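Long-range contact in demethyldecarbamoylnovobiocin O-methyltransferase (Streptomyces caeruleus, PDB 2WK1), which transfers a methyl group from S-adenosyl-L-methionine to the 4-hydroxyl of the noviose sugar in the penultimate step of novobiocin biosynthesis: residues 73-77 with 271-275. Residues are numbered along the deposited sequence; the frame is centred on the assembly and turned at random.
Sequences NEGRD and IDRDG. With SO4 (sulfate ion), chain D.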
loop_
_atom_site.group_PDB
_atom_site.type_symbol
_atom_site.label_atom_id
_atom_site.label_comp_id
_atom_site.label_asym_id
_atom_site.label_seq_id
_atom_site.Cartn_x
_atom_site.Cartn_y
_atom_site.Cartn_z
ATOM N N ASN A 73 -6.141 13.789 3.598
ATOM C CA ASN A 73 -6.204 13.532 5.019
ATOM C C ASN A 73 -7.602 13.644 5.587
ATOM O O ASN A 73 -7.946 12.943 6.545
ATOM C CB ASN A 73 -5.208 14.397 5.806
ATOM C CG ASN A 73 -4.124 13.549 6.261
ATOM O OD1 ASN A 73 -3.360 13.068 5.439
ATOM N ND2 ASN A 73 -4.232 13.094 7.513
ATOM N N GLU A 74 -8.395 14.550 5.013
ATOM C CA GLU A 74 -9.757 14.801 5.459
ATOM C C GLU A 74 -10.815 14.219 4.533
ATOM O O GLU A 74 -11.987 14.407 4.738
ATOM C CB GLU A 74 -9.966 16.293 5.710
ATOM C CG GLU A 74 -9.154 16.792 6.894
ATOM C CD GLU A 74 -9.308 18.251 7.182
ATOM O OE1 GLU A 74 -9.455 19.042 6.223
ATOM O OE2 GLU A 74 -9.243 18.603 8.379
ATOM N N GLY A 75 -10.398 13.469 3.523
ATOM C CA GLY A 75 -11.347 12.799 2.642
ATOM C C GLY A 75 -12.176 13.753 1.811
ATOM O O GLY A 75 -13.373 13.544 1.612
ATOM N N ARG A 76 -11.509 14.780 1.279
ATOM C CA ARG A 76 -12.218 15.838 0.558
ATOM C C ARG A 76 -12.035 15.823 -0.938
ATOM O O ARG A 76 -12.285 16.809 -1.635
ATOM C CB ARG A 76 -11.859 17.193 1.177
ATOM C CG ARG A 76 -12.704 17.449 2.416
ATOM C CD ARG A 76 -14.151 17.746 1.944
ATOM N NE ARG A 76 -15.084 18.069 3.004
ATOM C CZ ARG A 76 -15.345 19.294 3.436
ATOM N NH1 ARG A 76 -14.734 20.363 2.906
ATOM N NH2 ARG A 76 -16.242 19.450 4.388
ATOM N N ASP A 77 -11.660 14.671 -1.459
ATOM C CA ASP A 77 -11.631 14.436 -2.882
ATOM C C ASP A 77 -12.033 12.999 -3.220
ATOM O O ASP A 77 -12.269 12.167 -2.310
ATOM C CB ASP A 77 -10.267 14.832 -3.494
ATOM C CG ASP A 77 -9.098 13.986 -3.016
ATOM O OD1 ASP A 77 -9.286 13.046 -2.214
ATOM O OD2 ASP A 77 -7.970 14.241 -3.519
ATOM N N ILE A 271 -15.779 13.590 13.605
ATOM C CA ILE A 271 -14.566 12.925 13.116
ATOM C C ILE A 271 -13.617 13.877 12.391
ATOM O O ILE A 271 -12.428 13.955 12.687
ATOM C CB ILE A 271 -14.935 11.759 12.160
ATOM C CG1 ILE A 271 -15.811 10.736 12.877
ATOM C CG2 ILE A 271 -13.665 11.127 11.624
ATOM C CD1 ILE A 271 -16.579 9.774 12.002
ATOM N N ASP A 272 -14.169 14.594 11.441
ATOM C CA ASP A 272 -13.387 15.486 10.589
ATOM C C ASP A 272 -14.251 16.687 10.204
ATOM O O ASP A 272 -14.998 17.180 11.065
ATOM C CB ASP A 272 -12.741 14.726 9.411
ATOM C CG ASP A 272 -13.740 13.956 8.553
ATOM O OD1 ASP A 272 -14.967 14.140 8.691
ATOM O OD2 ASP A 272 -13.265 13.178 7.703
ATOM N N ARG A 273 -14.185 17.165 8.965
ATOM C CA ARG A 273 -15.053 18.263 8.546
ATOM C C ARG A 273 -16.414 17.758 8.079
ATOM O O ARG A 273 -17.270 18.584 7.704
ATOM C CB ARG A 273 -14.398 19.057 7.411
ATOM C CG ARG A 273 -13.024 19.579 7.795
ATOM C CD ARG A 273 -12.444 20.431 6.695
ATOM N NE ARG A 273 -13.078 21.737 6.520
ATOM C CZ ARG A 273 -12.625 22.885 7.023
ATOM N NH1 ARG A 273 -11.588 22.916 7.843
ATOM N NH2 ARG A 273 -13.263 24.008 6.744
ATOM N N ASP A 274 -16.638 16.432 8.083
ATOM C CA ASP A 274 -17.843 15.829 7.494
ATOM C C ASP A 274 -18.539 14.817 8.396
ATOM O O ASP A 274 -19.754 14.911 8.635
ATOM C CB ASP A 274 -17.511 15.147 6.183
ATOM C CG ASP A 274 -17.122 16.141 5.120
ATOM O OD1 ASP A 274 -18.023 16.850 4.584
ATOM O OD2 ASP A 274 -15.916 16.252 4.825
ATOM N N GLY A 275 -17.796 13.844 8.883
ATOM C CA GLY A 275 -18.401 12.703 9.557
ATOM C C GLY A 275 -18.619 12.895 11.038
ATOM O O GLY A 275 -17.930 13.694 11.701
HETATM S S SO4 D . -16.174 23.016 4.742
HETATM O O1 SO4 D . -17.089 23.924 5.433
HETATM O O2 SO4 D . -16.013 21.868 5.618
HETATM O O3 SO4 D . -14.898 23.728 4.551
HETATM O O4 SO4 D . -16.717 22.613 3.446
HETATM O O HOH W 1 -13.551 16.144 6.317
#
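An arginine–aspartate salt bridge, R76 to D274, joins the loop 73-77, where a Schellman motif with G75 as C-prime residue ends helix 69-73, to the Asx turn in the hairpin loop 271-275. R76 grips D274 side-on. Its NE donates to the syn lone pair of D274 OD2 at 2.7 Å, and its NH2 reaches D274 OD1 at 3.2 Å, from above the carboxylate plane. The guanidinium and carboxylate planes are 59° apart. The R76 chain bends at chi2 (-72°), bringing the guanidinium edge to D274 and the sulfate. R273 CB lies over one face of that guanidinium, 3.6 Å from R76 NH2.

A sulfate, probably from the crystallisation liquor, bridges the two arginines. R76 NH2 donates to sulfate O2 at 2.7 Å, and R273 NH2 to sulfate O3 at 2.7 Å. Both arginines bind the anion, which probably helps hold them together in the crystal. E74 lays its carboxylate against the aliphatic part of R273, with E74 OE1 3.3 Å from R273 CD.

Between the two segments, one water accepts from R273 N and donates to both E74 O and D274 OD2. D272 OD1 shapes the loop by accepting from D274 N and, almost straight at 174°, from G275 N. D272 OD2 forms a salt bridge with R90, which also bonds to the carbonyls of E74 and G75.

D274 packs on D244, a predicted magnesium ligand, so the contact borders the probable metal site. Loop 271-275 connects antiparallel strands 269-270 and 276-279 at one edge of the sheet. Helix 69-73 runs into 73-77, and helix 87-103 supplies R90 to both segments.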